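Local coordinates for protein PnpC (Pseudomonas putida, PDB 3N9T) that catalyses, as a ferric-iron intradiol dioxygenase, the oxygen-dependent opening of the aromatic ring of hydroxyquinol, at residues A213-H218 / D244-F249. Numbering follows the deposited sequence.
Sequences AWRPAH and DSDAVF. With FE (Fe (III) ion), chain D.
Arg215 meets Asp246 side-on, giving NE to one carboxylate oxygen and NH2 to the other. Arg215 NE reaches Asp246 OD1 at 2.7 Å, and Arg215 NH2 reaches Asp246 OD2 at 2.6 Å, both on the syn side; with the two planes only 4° apart, this bidentate salt bridge is nearly flat. With chi1 at -176°, Asp246 CG lies trans to N, beside its carbonyl carbon, which points the carboxylate at the arginine. Its own loop holds it as well: Val248 N donates to OD1 from above the carboxylate plane, closing an Asx turn, while Gly250 N bonds to OD2. CG2 of Val248 lies over one guanidinium face, 3.2 Å from Arg215 NE and offset toward the rim. A backbone bond from Ala247 N to Trp214 O (3.1 Å) ties the type I turn 246-249 to the start of strand 214-224, and Ala247 CB packs on the same carbonyl, 3.5 Å from Trp214 O. Replacing Arg215 with a methionine would probably leave the buried Asp246 carboxylate without its countercharge and both its bonds to NE and NH2. Next to Arg215, Pro216 O accepts from ND1 of His218, helping to orient the ring whose NE2 binds the ferric iron with Tyr160, Tyr194 and His220. The paired charges thus link the 244-249 loop to strand 214-224, which carries His218 and His220, and the carboxylate probably offsets the positive charge Arg215 brings close to Tyr194 and His220.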
# COMPACT_ATOMS: atom_id res chain seq x y z
N ALA A 213 -15.45 -10.56 10.93
CA ALA A 213 -15.75 -9.30 10.26
C ALA A 213 -16.80 -8.45 10.99
O ALA A 213 -17.42 -7.59 10.36
CB ALA A 213 -16.17 -9.59 8.78
N TRP A 214 -17.01 -8.67 12.30
CA TRP A 214 -18.13 -7.98 12.98
C TRP A 214 -17.74 -6.65 13.59
O TRP A 214 -16.69 -6.51 14.24
CB TRP A 214 -18.81 -8.82 14.06
CG TRP A 214 -19.53 -10.01 13.54
CD1 TRP A 214 -18.99 -11.23 13.28
CD2 TRP A 214 -20.90 -10.10 13.17
NE1 TRP A 214 -19.94 -12.08 12.78
CE2 TRP A 214 -21.13 -11.42 12.71
CE3 TRP A 214 -21.99 -9.22 13.24
CZ2 TRP A 214 -22.39 -11.87 12.33
CZ3 TRP A 214 -23.23 -9.66 12.84
CH2 TRP A 214 -23.41 -10.96 12.34
N ARG A 215 -18.66 -5.71 13.48
CA ARG A 215 -18.69 -4.59 14.41
C ARG A 215 -19.66 -4.77 15.57
O ARG A 215 -20.79 -5.22 15.36
CB ARG A 215 -19.04 -3.34 13.67
CG ARG A 215 -18.09 -3.18 12.47
CD ARG A 215 -17.62 -1.77 12.34
NE ARG A 215 -17.06 -1.25 13.57
CZ ARG A 215 -17.12 0.03 13.89
NH1 ARG A 215 -17.69 0.87 13.05
NH2 ARG A 215 -16.60 0.48 15.01
N PRO A 216 -19.24 -4.41 16.79
CA PRO A 216 -20.24 -4.32 17.87
C PRO A 216 -21.32 -3.29 17.56
O PRO A 216 -21.06 -2.29 16.89
CB PRO A 216 -19.45 -3.84 19.08
CG PRO A 216 -18.18 -3.24 18.52
CD PRO A 216 -17.93 -3.83 17.18
N ALA A 217 -22.52 -3.52 18.11
CA ALA A 217 -23.66 -2.61 17.97
C ALA A 217 -23.33 -1.18 18.41
O ALA A 217 -22.65 -0.98 19.41
CB ALA A 217 -24.89 -3.18 18.74
N HIS A 218 -23.73 -0.20 17.60
CA HIS A 218 -23.44 1.19 17.94
C HIS A 218 -24.41 2.17 17.37
O HIS A 218 -25.05 1.88 16.36
CB HIS A 218 -22.05 1.61 17.47
CG HIS A 218 -21.80 1.38 16.00
ND1 HIS A 218 -21.39 0.16 15.51
CD2 HIS A 218 -21.86 2.21 14.93
CE1 HIS A 218 -21.25 0.25 14.19
NE2 HIS A 218 -21.53 1.48 13.81
N ASP A 244 -14.75 -6.21 22.45
CA ASP A 244 -13.31 -6.35 22.64
C ASP A 244 -12.64 -6.78 21.35
O ASP A 244 -11.46 -6.98 21.34
CB ASP A 244 -12.95 -7.38 23.78
CG ASP A 244 -13.43 -6.91 25.17
OD1 ASP A 244 -13.11 -5.74 25.54
OD2 ASP A 244 -14.14 -7.66 25.91
N SER A 245 -13.40 -6.95 20.28
CA SER A 245 -12.83 -7.51 19.08
C SER A 245 -13.39 -6.79 17.81
O SER A 245 -13.50 -7.40 16.77
CB SER A 245 -13.06 -9.07 19.06
OG SER A 245 -14.44 -9.32 18.86
N ASP A 246 -13.73 -5.49 17.94
CA ASP A 246 -14.22 -4.68 16.84
C ASP A 246 -13.28 -4.83 15.67
O ASP A 246 -12.06 -4.53 15.79
CB ASP A 246 -14.30 -3.20 17.27
CG ASP A 246 -14.92 -2.27 16.18
OD1 ASP A 246 -15.32 -2.73 15.07
OD2 ASP A 246 -15.01 -1.06 16.43
N ALA A 247 -13.83 -5.26 14.53
CA ALA A 247 -13.03 -5.47 13.33
C ALA A 247 -12.26 -4.22 12.85
O ALA A 247 -11.27 -4.34 12.09
CB ALA A 247 -13.86 -6.04 12.18
N VAL A 248 -12.73 -3.04 13.26
CA VAL A 248 -12.05 -1.82 12.78
C VAL A 248 -11.59 -1.00 13.97
O VAL A 248 -11.28 0.16 13.84
CB VAL A 248 -12.93 -1.00 11.81
CG1 VAL A 248 -13.44 -1.86 10.62
CG2 VAL A 248 -14.18 -0.43 12.55
N PHE A 249 -11.55 -1.64 15.14
CA PHE A 249 -10.97 -1.11 16.34
C PHE A 249 -11.55 0.28 16.75
O PHE A 249 -10.81 1.13 17.24
CB PHE A 249 -9.44 -1.01 16.17
CG PHE A 249 -8.82 -2.20 15.50
CD1 PHE A 249 -8.65 -3.39 16.21
CD2 PHE A 249 -8.43 -2.15 14.16
CE1 PHE A 249 -8.11 -4.50 15.64
CE2 PHE A 249 -7.89 -3.29 13.54
CZ PHE A 249 -7.68 -4.45 14.31
FE FE D . -21.75 2.15 11.97
O HOH W 1 -20.33 2.82 10.54